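Local coordinates for thymidylate synthase ThyX (Streptomyces cacaoi subsp. asoensis, PDB 4P5A), which probably methylates dUMP to dTMP with methylenetetrahydrofolate as methyl donor and NADPH and the reduced flavin as reductants, working as a homotetramer that also binds 5-bromo-UMP, at residues V14-S19 with N68-L73; L52-M57 with H228-A233; P77-R82 with Q206-M211. All blocks are in the same frame, centred on the assembly; numbering follows the deposited sequence. Where two conformers were deposited one is given.

Contact 1. Residues V14-S19 with N68-L73; sequences VELVDS and NSMTFL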
loop_
_atom_site.group_PDB
_atom_site.type_symbol
_atom_site.label_atom_id
_atom_site.label_comp_id
_atom_site.label_asym_id
_atom_site.label_seq_id
_atom_site.Cartn_x
_atom_site.Cartn_y
_atom_site.Cartn_z
ATOM N N VAL B 14 1.351 9.300 -24.089
ATOM C CA VAL B 14 1.155 8.053 -23.304
ATOM C C VAL B 14 1.204 6.939 -24.350
ATOM O O VAL B 14 0.495 6.988 -25.415
ATOM C CB VAL B 14 -0.217 8.032 -22.634
ATOM C CG1 VAL B 14 -0.513 6.667 -22.097
ATOM C CG2 VAL B 14 -0.310 9.085 -21.493
ATOM N N GLU B 15 2.075 5.966 -24.112
ATOM C CA GLU B 15 2.082 4.749 -24.996
ATOM C C GLU B 15 1.950 3.562 -24.104
ATOM O O GLU B 15 2.650 3.467 -23.131
ATOM C CB GLU B 15 3.422 4.644 -25.743
ATOM C CG GLU B 15 3.643 5.845 -26.713
ATOM C CD GLU B 15 5.142 6.061 -27.048
ATOM O OE1 GLU B 15 5.559 7.260 -27.058
ATOM O OE2 GLU B 15 5.868 5.014 -27.231
ATOM N N LEU B 16 1.183 2.545 -24.539
ATOM C CA LEU B 16 1.185 1.293 -23.756
ATOM C C LEU B 16 2.446 0.445 -24.164
ATOM O O LEU B 16 2.663 0.113 -25.359
ATOM C CB LEU B 16 -0.117 0.508 -24.068
ATOM C CG LEU B 16 -0.196 -0.864 -23.391
ATOM C CD1 LEU B 16 -0.525 -0.613 -21.909
ATOM C CD2 LEU B 16 -1.401 -1.659 -24.004
ATOM N N VAL B 17 3.336 0.208 -23.232
ATOM C CA VAL B 17 4.617 -0.500 -23.432
ATOM C C VAL B 17 4.335 -1.970 -23.389
ATOM O O VAL B 17 4.897 -2.725 -24.190
ATOM C CB VAL B 17 5.606 -0.218 -22.240
ATOM C CG1 VAL B 17 6.865 -1.150 -22.255
ATOM C CG2 VAL B 17 5.946 1.207 -22.112
ATOM N N ASP B 18 3.530 -2.433 -22.439
ATOM C CA ASP B 18 3.256 -3.827 -22.389
ATOM C C ASP B 18 2.047 -4.030 -21.542
ATOM O O ASP B 18 1.650 -3.119 -20.821
ATOM C CB ASP B 18 4.421 -4.550 -21.670
ATOM C CG ASP B 18 4.348 -6.068 -21.884
ATOM O OD1 ASP B 18 3.690 -6.531 -22.887
ATOM O OD2 ASP B 18 4.877 -6.786 -20.995
ATOM N N SER B 19 1.447 -5.203 -21.585
ATOM C CA SER B 19 0.347 -5.444 -20.641
ATOM C C SER B 19 0.077 -6.907 -20.520
ATOM O O SER B 19 0.516 -7.735 -21.423
ATOM C CB SER B 19 -0.946 -4.781 -21.159
ATOM O OG SER B 19 -1.322 -5.262 -22.477
ATOM N N ASN B 68 -3.927 -8.311 -13.006
ATOM C CA ASN B 68 -3.503 -7.970 -14.344
ATOM C C ASN B 68 -2.484 -6.898 -14.276
ATOM O O ASN B 68 -2.268 -6.381 -13.162
ATOM C CB ASN B 68 -4.701 -7.499 -15.221
ATOM C CG ASN B 68 -5.587 -6.470 -14.507
ATOM O OD1 ASN B 68 -6.788 -6.725 -14.084
ATOM N ND2 ASN B 68 -5.056 -5.382 -14.355
ATOM N N SER B 69 -1.957 -6.452 -15.397
ATOM C CA SER B 69 -0.975 -5.363 -15.338
ATOM C C SER B 69 -0.968 -4.593 -16.654
ATOM O O SER B 69 -1.190 -5.207 -17.745
ATOM C CB SER B 69 0.379 -5.971 -15.081
ATOM O OG SER B 69 1.367 -4.982 -15.018
ATOM N N MET B 70 -0.692 -3.316 -16.560
ATOM C CA MET B 70 -0.496 -2.516 -17.771
ATOM C C MET B 70 0.688 -1.611 -17.539
ATOM O O MET B 70 0.760 -1.009 -16.444
ATOM C CB MET B 70 -1.728 -1.623 -17.998
ATOM C CG MET B 70 -2.915 -2.467 -18.628
ATOM S SD MET B 70 -4.463 -1.465 -18.458
ATOM C CE MET B 70 -4.945 -1.686 -16.651
ATOM N N THR B 71 1.546 -1.442 -18.525
ATOM C CA THR B 71 2.706 -0.503 -18.261
ATOM C C THR B 71 2.662 0.565 -19.326
ATOM O O THR B 71 2.613 0.249 -20.521
ATOM C CB THR B 71 4.021 -1.243 -18.405
ATOM O OG1 THR B 71 4.150 -2.269 -17.340
ATOM C CG2 THR B 71 5.272 -0.308 -18.376
ATOM N N PHE B 72 2.707 1.809 -18.909
ATOM C CA PHE B 72 2.656 2.953 -19.833
ATOM C C PHE B 72 3.980 3.688 -19.844
ATOM O O PHE B 72 4.583 3.906 -18.778
ATOM C CB PHE B 72 1.591 3.955 -19.379
ATOM C CG PHE B 72 0.196 3.401 -19.455
ATOM C CD1 PHE B 72 -0.435 3.310 -20.722
ATOM C CD2 PHE B 72 -0.438 2.941 -18.317
ATOM C CE1 PHE B 72 -1.760 2.820 -20.825
ATOM C CE2 PHE B 72 -1.754 2.429 -18.407
ATOM C CZ PHE B 72 -2.382 2.360 -19.660
ATOM N N LEU B 73 4.339 4.208 -20.998
ATOM C CA LEU B 73 5.422 5.191 -21.109
ATOM C C LEU B 73 4.755 6.539 -21.230
ATOM O O LEU B 73 3.945 6.796 -22.174
ATOM C CB LEU B 73 6.244 4.951 -22.435
ATOM C CG LEU B 73 7.423 5.943 -22.764
ATOM C CD1 LEU B 73 8.480 5.963 -21.661
ATOM C CD2 LEU B 73 8.109 5.355 -24.070
HETATM O O HOH W 1 4.828 8.640 -24.280
#

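Contact 2. Residues L52-M57 with H228-A233; sequences LIRYLM and HEAFTA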
loop_
_atom_site.group_PDB
_atom_site.type_symbol
_atom_site.label_atom_id
_atom_site.label_comp_id
_atom_site.label_asym_id
_atom_site.label_seq_id
_atom_site.Cartn_x
_atom_site.Cartn_y
_atom_site.Cartn_z
ATOM N N LEU B 52 -21.060 -10.999 -14.799
ATOM C CA LEU B 52 -20.258 -11.103 -13.613
ATOM C C LEU B 52 -19.532 -9.747 -13.330
ATOM O O LEU B 52 -19.481 -9.266 -12.177
ATOM C CB LEU B 52 -19.250 -12.187 -13.843
ATOM C CG LEU B 52 -18.455 -12.652 -12.568
ATOM C CD1 LEU B 52 -17.102 -13.163 -12.894
ATOM C CD2 LEU B 52 -18.868 -12.325 -11.150
ATOM N N ILE B 53 -19.037 -9.142 -14.382
ATOM C CA ILE B 53 -18.246 -7.910 -14.207
ATOM C C ILE B 53 -19.170 -6.828 -13.710
ATOM O O ILE B 53 -18.758 -6.050 -12.881
ATOM C CB ILE B 53 -17.524 -7.551 -15.492
ATOM C CG1 ILE B 53 -16.278 -8.530 -15.563
ATOM C CG2 ILE B 53 -17.080 -6.065 -15.596
ATOM C CD1 ILE B 53 -15.484 -8.510 -16.868
ATOM N N ARG B 54 -20.384 -6.759 -14.236
ATOM C CA ARG B 54 -21.350 -5.719 -13.733
ATOM C C ARG B 54 -21.702 -5.947 -12.292
ATOM O O ARG B 54 -21.715 -4.971 -11.530
ATOM C CB ARG B 54 -22.562 -5.628 -14.636
ATOM C CG ARG B 54 -22.232 -5.064 -16.052
ATOM C CD ARG B 54 -23.511 -5.154 -16.968
ATOM N NE ARG B 54 -24.756 -4.559 -16.391
ATOM C CZ ARG B 54 -25.091 -3.255 -16.425
ATOM N NH1 ARG B 54 -26.308 -2.856 -15.939
ATOM N NH2 ARG B 54 -24.264 -2.345 -16.980
ATOM N N TYR B 55 -21.856 -7.184 -11.882
ATOM C CA TYR B 55 -22.118 -7.539 -10.518
ATOM C C TYR B 55 -20.937 -7.120 -9.635
ATOM O O TYR B 55 -21.108 -6.458 -8.582
ATOM C CB TYR B 55 -22.371 -9.042 -10.370
ATOM C CG TYR B 55 -22.332 -9.482 -8.915
ATOM C CD1 TYR B 55 -23.410 -9.228 -8.031
ATOM C CD2 TYR B 55 -21.211 -10.127 -8.416
ATOM C CE1 TYR B 55 -23.314 -9.637 -6.640
ATOM C CE2 TYR B 55 -21.098 -10.526 -7.073
ATOM C CZ TYR B 55 -22.138 -10.277 -6.185
ATOM O OH TYR B 55 -21.954 -10.691 -4.860
ATOM N N LEU B 56 -19.716 -7.443 -10.069
ATOM C CA LEU B 56 -18.608 -7.019 -9.188
ATOM C C LEU B 56 -18.514 -5.530 -9.110
ATOM O O LEU B 56 -18.114 -5.011 -8.045
ATOM C CB LEU B 56 -17.227 -7.510 -9.752
ATOM C CG LEU B 56 -17.153 -9.039 -9.895
ATOM C CD1 LEU B 56 -16.019 -9.452 -10.813
ATOM C CD2 LEU B 56 -17.053 -9.764 -8.540
ATOM N N MET B 57 -18.796 -4.811 -10.201
ATOM C CA MET B 57 -18.591 -3.344 -10.258
ATOM C C MET B 57 -19.576 -2.753 -9.334
ATOM O O MET B 57 -19.231 -1.824 -8.575
ATOM C CB MET B 57 -18.815 -2.832 -11.706
ATOM C CG MET B 57 -18.438 -1.371 -12.148
ATOM S SD MET B 57 -16.712 -1.000 -11.859
ATOM C CE MET B 57 -15.947 -2.032 -13.208
ATOM N N HIS B 228 -14.319 -1.693 -18.959
ATOM C CA HIS B 228 -14.404 -0.303 -19.256
ATOM C C HIS B 228 -15.880 0.145 -19.409
ATOM O O HIS B 228 -16.306 1.195 -18.837
ATOM C CB HIS B 228 -13.583 -0.008 -20.481
ATOM C CG HIS B 228 -13.712 1.403 -20.911
ATOM N ND1 HIS B 228 -14.677 1.768 -21.802
ATOM C CD2 HIS B 228 -13.191 2.569 -20.415
ATOM C CE1 HIS B 228 -14.594 3.084 -22.022
ATOM N NE2 HIS B 228 -13.716 3.600 -21.172
ATOM N N GLU B 229 -16.706 -0.674 -20.115
ATOM C CA GLU B 229 -18.131 -0.317 -20.202
ATOM C C GLU B 229 -18.809 -0.305 -18.874
ATOM O O GLU B 229 -19.602 0.657 -18.574
ATOM C CB GLU B 229 -18.934 -1.260 -21.123
ATOM C CG GLU B 229 -18.488 -1.076 -22.526
ATOM C CD GLU B 229 -18.879 0.241 -23.169
ATOM O OE1 GLU B 229 -20.109 0.359 -23.497
ATOM O OE2 GLU B 229 -17.960 1.114 -23.407
ATOM N N ALA B 230 -18.534 -1.308 -18.057
ATOM C CA ALA B 230 -19.162 -1.381 -16.703
ATOM C C ALA B 230 -18.704 -0.208 -15.802
ATOM O O ALA B 230 -19.486 0.339 -15.042
ATOM C CB ALA B 230 -18.777 -2.753 -15.990
ATOM N N PHE B 231 -17.406 0.146 -15.853
ATOM C CA PHE B 231 -16.916 1.244 -15.027
ATOM C C PHE B 231 -17.724 2.504 -15.332
ATOM O O PHE B 231 -18.115 3.224 -14.429
ATOM C CB PHE B 231 -15.495 1.498 -15.460
ATOM C CG PHE B 231 -14.816 2.683 -14.735
ATOM C CD1 PHE B 231 -14.269 3.736 -15.526
ATOM C CD2 PHE B 231 -14.714 2.696 -13.302
ATOM C CE1 PHE B 231 -13.595 4.859 -14.926
ATOM C CE2 PHE B 231 -14.083 3.833 -12.721
ATOM C CZ PHE B 231 -13.532 4.873 -13.495
ATOM N N THR B 232 -17.933 2.788 -16.617
ATOM C CA THR B 232 -18.690 4.016 -16.939
ATOM C C THR B 232 -20.164 3.882 -16.615
ATOM O O THR B 232 -20.752 4.833 -16.053
ATOM C CB THR B 232 -18.424 4.437 -18.389
ATOM O OG1 THR B 232 -17.112 5.021 -18.421
ATOM C CG2 THR B 232 -19.349 5.603 -18.845
ATOM N N ALA B 233 -20.701 2.710 -16.787
ATOM C CA ALA B 233 -22.160 2.460 -16.495
ATOM C C ALA B 233 -22.470 2.697 -15.043
ATOM O O ALA B 233 -23.623 3.140 -14.703
ATOM C CB ALA B 233 -22.524 1.058 -16.825
#

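Contact 3. Residues P77-R82 with Q206-M211; sequences PIFTVR and QREIEM. With 5BU (5-bromo-uridine-5'-monophosphate), chain F.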
loop_
_atom_site.group_PDB
_atom_site.type_symbol
_atom_site.label_atom_id
_atom_site.label_comp_id
_atom_site.label_asym_id
_atom_site.label_seq_id
_atom_site.Cartn_x
_atom_site.Cartn_y
_atom_site.Cartn_z
ATOM N N PRO B 77 5.247 17.277 -18.489
ATOM C CA PRO B 77 5.996 18.206 -17.676
ATOM C C PRO B 77 5.999 17.765 -16.207
ATOM O O PRO B 77 5.062 17.063 -15.755
ATOM C CB PRO B 77 5.246 19.539 -17.869
ATOM C CG PRO B 77 3.816 19.136 -18.216
ATOM C CD PRO B 77 3.982 17.836 -19.036
ATOM N N ILE B 78 7.049 18.096 -15.511
ATOM C CA ILE B 78 7.143 17.720 -14.086
ATOM C C ILE B 78 5.878 18.061 -13.257
ATOM O O ILE B 78 5.446 17.235 -12.445
ATOM C CB ILE B 78 8.383 18.436 -13.484
ATOM C CG1 ILE B 78 9.611 17.719 -14.016
ATOM C CG2 ILE B 78 8.357 18.383 -11.910
ATOM C CD1 ILE B 78 10.900 18.402 -13.625
ATOM N N PHE B 79 5.259 19.235 -13.459
ATOM C CA PHE B 79 4.106 19.457 -12.629
ATOM C C PHE B 79 2.992 18.432 -12.790
ATOM O O PHE B 79 2.204 18.247 -11.867
ATOM C CB PHE B 79 3.533 20.880 -12.723
ATOM C CG PHE B 79 2.855 21.174 -14.028
ATOM C CD1 PHE B 79 3.594 21.565 -15.168
ATOM C CD2 PHE B 79 1.467 20.990 -14.134
ATOM C CE1 PHE B 79 2.900 21.794 -16.413
ATOM C CE2 PHE B 79 0.805 21.182 -15.351
ATOM C CZ PHE B 79 1.527 21.529 -16.492
ATOM N N THR B 80 2.857 17.852 -13.978
ATOM C CA THR B 80 1.832 16.824 -14.227
ATOM C C THR B 80 2.330 15.443 -13.771
ATOM O O THR B 80 1.547 14.653 -13.275
ATOM C CB THR B 80 1.574 16.780 -15.750
ATOM O OG1 THR B 80 0.958 18.027 -16.107
ATOM C CG2 THR B 80 0.582 15.657 -16.114
ATOM N N VAL B 81 3.631 15.197 -13.916
ATOM C CA VAL B 81 4.159 13.935 -13.295
ATOM C C VAL B 81 3.935 13.878 -11.797
ATOM O O VAL B 81 3.673 12.792 -11.259
ATOM C CB VAL B 81 5.661 13.826 -13.610
ATOM C CG1 VAL B 81 6.285 12.543 -12.992
ATOM C CG2 VAL B 81 5.777 13.710 -15.136
ATOM N N ARG B 82 4.063 15.031 -11.147
ATOM C CA ARG B 82 3.745 15.095 -9.716
ATOM C C ARG B 82 2.329 14.592 -9.454
ATOM O O ARG B 82 2.193 13.874 -8.442
ATOM C CB ARG B 82 3.917 16.474 -9.071
ATOM C CG ARG B 82 5.374 16.983 -9.301
ATOM C CD ARG B 82 5.915 17.517 -7.921
ATOM N NE ARG B 82 5.301 18.642 -7.389
ATOM C CZ ARG B 82 5.200 18.912 -6.076
ATOM N NH1 ARG B 82 4.732 20.050 -5.765
ATOM N NH2 ARG B 82 5.534 18.067 -5.102
ATOM N N GLN B 206 -6.395 19.054 -12.909
ATOM C CA GLN B 206 -5.767 19.888 -13.901
ATOM C C GLN B 206 -5.860 19.303 -15.292
ATOM O O GLN B 206 -5.706 18.098 -15.489
ATOM C CB GLN B 206 -4.300 20.174 -13.495
ATOM C CG GLN B 206 -3.586 21.138 -14.490
ATOM C CD GLN B 206 -2.529 22.069 -13.892
ATOM O OE1 GLN B 206 -2.312 22.079 -12.731
ATOM N NE2 GLN B 206 -1.953 23.008 -14.761
ATOM N N ARG B 207 -6.062 20.169 -16.323
ATOM C CA ARG B 207 -6.234 19.580 -17.635
ATOM C C ARG B 207 -5.093 18.634 -18.113
ATOM O O ARG B 207 -5.333 17.611 -18.796
ATOM C CB ARG B 207 -6.374 20.778 -18.626
ATOM C CG ARG B 207 -6.522 20.241 -20.039
ATOM C CD ARG B 207 -7.891 19.489 -20.245
ATOM N NE ARG B 207 -7.864 19.015 -21.655
ATOM C CZ ARG B 207 -8.187 17.788 -22.052
ATOM N NH1 ARG B 207 -8.660 16.916 -21.181
ATOM N NH2 ARG B 207 -8.054 17.437 -23.338
ATOM N N GLU B 208 -3.842 18.938 -17.746
ATOM C CA GLU B 208 -2.737 18.154 -18.276
ATOM C C GLU B 208 -2.728 16.716 -17.754
ATOM O O GLU B 208 -2.516 15.736 -18.530
ATOM C CB GLU B 208 -1.385 18.851 -18.001
ATOM C CG GLU B 208 -1.110 20.149 -18.944
ATOM C CD GLU B 208 -1.922 21.387 -18.524
ATOM O OE1 GLU B 208 -2.174 22.267 -19.395
ATOM O OE2 GLU B 208 -2.445 21.455 -17.395
ATOM N N ILE B 209 -2.966 16.523 -16.451
ATOM C CA ILE B 209 -3.110 15.135 -16.006
ATOM C C ILE B 209 -4.323 14.445 -16.559
ATOM O O ILE B 209 -4.286 13.227 -16.846
ATOM C CB ILE B 209 -2.994 15.001 -14.409
ATOM C CG1 ILE B 209 -2.937 13.508 -13.984
ATOM C CG2 ILE B 209 -4.241 15.645 -13.776
ATOM C CD1 ILE B 209 -1.597 12.863 -14.460
ATOM N N GLU B 210 -5.337 15.250 -16.867
ATOM C CA GLU B 210 -6.528 14.677 -17.502
ATOM C C GLU B 210 -6.149 14.173 -18.896
ATOM O O GLU B 210 -6.690 13.166 -19.334
ATOM C CB GLU B 210 -7.655 15.688 -17.577
ATOM C CG GLU B 210 -8.954 15.031 -18.146
ATOM C CD GLU B 210 -10.106 16.037 -18.179
ATOM O OE1 GLU B 210 -11.178 15.557 -17.884
ATOM O OE2 GLU B 210 -9.947 17.250 -18.574
ATOM N N MET B 211 -5.297 14.894 -19.634
ATOM C CA MET B 211 -4.823 14.368 -20.930
ATOM C C MET B 211 -4.096 13.042 -20.839
ATOM O O MET B 211 -4.249 12.176 -21.705
ATOM C CB MET B 211 -3.937 15.416 -21.611
ATOM C CG MET B 211 -4.727 16.741 -21.894
ATOM S SD MET B 211 -3.532 18.051 -22.321
ATOM C CE MET B 211 -2.795 17.400 -23.824
HETATM P P 5BU F . -0.052 21.620 -7.245
HETATM O OP1 5BU F . 1.065 22.573 -6.893
HETATM O OP2 5BU F . -1.466 22.089 -6.843
HETATM O OP3 5BU F . 0.002 21.108 -8.729
HETATM O "O5'" 5BU F . 0.205 20.286 -6.321
HETATM C "C5'" 5BU F . 0.631 20.452 -5.047
HETATM C "C4'" 5BU F . 0.741 18.977 -4.380
HETATM O "O4'" 5BU F . -0.612 18.400 -4.356
HETATM C "C3'" 5BU F . 1.558 18.020 -5.239
HETATM O "O3'" 5BU F . 2.108 16.952 -4.409
HETATM C "C2'" 5BU F . 0.477 17.411 -6.118
HETATM O "O2'" 5BU F . 0.893 16.110 -6.591
HETATM C "C1'" 5BU F . -0.793 17.364 -5.297
HETATM N N1 5BU F . -2.027 17.725 -6.036
HETATM C C2 5BU F . -2.428 16.875 -7.063
HETATM O O2 5BU F . -1.796 15.798 -7.178
HETATM N N3 5BU F . -3.443 17.161 -7.906
HETATM C C4 5BU F . -4.143 18.363 -7.744
HETATM O O4 5BU F . -5.056 18.627 -8.484
HETATM C C5 5BU F . -3.706 19.205 -6.702
HETATM C C6 5BU F . -2.666 18.980 -5.864
HETATM BR BR 5BU F . -4.777 20.776 -6.321
HETATM O O HOH W 2 -1.640 18.282 -14.506
#

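Contact 1. Residues V14-S19 with N68-L73
Glu-15 and Leu-73 form an antiparallel hydrogen-bonded pair. Glu-15 N donates to Leu-73 O at 2.8 Å, and Leu-73 N donates to Glu-15 O. A water donates to both Glu-15 OE1 and Leu-73 O, so that carbonyl is gripped twice. Further along, Val-17 N donates to Thr-71 O at 2.8 Å, and Asp-18 N adds a weak bond to the same oxygen at 3.4 Å. Thr-71 N answers with a bond to Asp-18 O.

Leu-16, Ser-19, Met-70 and Phe-72 lie on one face of the sheet, Thr-71 and Leu-73 on the other. Leu-16 CD1 sits over a face of the Phe-72 ring, 4.2 Å from its centroid, a CH-pi contact. Val-14 CG1 meets Phe-72 CD1 obliquely at 3.6 Å. Ser-19 CB touches Met-70 CG. Val-17 CB points toward the partner strand, between the faces, and its CG2 reaches Leu-73 CB at 3.8 Å. The hydroxyl of Thr-71 is bound to Thr-180 on the next strand. Helix 207-223 packs on Leu-16, Ser-19 and Met-70, while Lys-28 and Val-32 of a second subunit pack on Val-17 and Leu-73.

Two residues, Val-17 and Asp-18, thus stand opposite Thr-71. This is a classic beta bulge in strand 13-20, one of the two outer strands of the four-stranded antiparallel sheet within this chain.

Contact 2. Residues L52-M57 with H228-A233
This is a buried helix-helix contact. It joins helix 48-58, early in the chain, with helix 225-233, near its C-terminal end. The two segments run in roughly the same direction, 38° apart, with axes 9.4 Å from each other. Ala-230 is the centre of it. Its methyl points toward the other helix and meets Ile-53 CG2 at 3.7 Å. Met-57 CE lies 4.0 Å from the same CB, and Arg-54 CG is at 4.2 Å.

Met-57 reaches across to the second helix. Its CG is anti to its own N (chi1 -169°), and the chain then bends at both later torsions. CG rests 3.5 Å from Ala-230 O. CE curls on to Phe-231 N at 3.7 Å, and SD comes to the edge of the Phe-231 ring, near its plane. At the more exposed side, Arg-54 bends at chi3 and brings NH2 to 3.8 Å from Ala-233 CB. The methyl stands at the guanidinium edge, a plain van der Waals touch.

Met-187 of helix 183-193 packs on both Met-57 and Phe-231. The arrangement is ordinary helix-helix packing, with the Ala-230 methyl among Ile-53, Arg-54 and Met-57, next to helix 183-193, which supplies FAD-pocket residues such as His-188.

Contact 3. Residues P77-R82 with Q206-M211
Glu-208 reaches from helix 207-223 toward the start of helix 78-84, and each part of its side chain meets something there. CB lies 3.1 Å from Thr-80 OG1, a tight approach of a carbon to a hydroxyl. CG is anti to its own carbonyl carbon (chi1 -74°), and with the bend at chi2 this turns the chain along the Phe-79 ring. CG is 3.9 Å from Phe-79 CZ, and CD lies by the same atom. The carboxylate then arrives at the ring edge: Glu-208 OE2 lies near the ring plane, 3.8 Å from Phe-79 CE2. Carboxylate and ring planes are turned 66° apart. OE2 also accepts from Gln-206 NE2 at 3.1 Å, a bond that meets the oxygen from above the carboxylate plane. The other oxygen, OE1, is held by Tyr-107 and by a salt bridge to Arg-113.

Gln-206 is the N-cap residue of helix 207-223, as Pro-77 is of helix 78-84. The two helix starts cross at 71°, with axes 9.1 Å apart. Helix 78-84 follows directly on strand 69-77 and leads into the nucleotide site of the ThyX fold. In that site Arg-82 lays one guanidinium face against the ribose of 5-bromo-UMP and forms a salt bridge with Glu-94 of a fourth subunit.

The amide of Gln-206 also touches Phe-79, with NE2 3.4 Å from Phe-79 CE2. Its OE1 accepts from Arg-166 of that fourth subunit, which itself binds the nucleotide, and NE2 also bonds Glu-163 O of the same subunit. Thr-80 faces Ile-209. Thr-80 CG2 and Ile-209 CD1 are 3.9 Å apart, and one water joins Thr-80 OG1 to Ile-209 N, accepting from the latter at 2.9 Å. Ile-209 also packs on Arg-193, predicted to activate the substrate.

Contact 1 and contact 3 are in series along the chain: strand 69-77, paired in contact 1, runs straight into helix 78-84 of contact 3. Their centres are about 18 Å apart. Contact 2 lies about 22 Å from contact 1 and about 28 Å from contact 3, measured between centres. Its segments alternate with those of contact 1 and enclose both segments of contact 3. Contact 1 lies within the four-stranded sheet, contacts 2 and 3 between helices. Helix 207-223 of contact 3 is followed by helix 225-233 of contact 2. Contact 3 lies at the nucleotide site, while contact 2 packs beside FAD-binding helix 183-193.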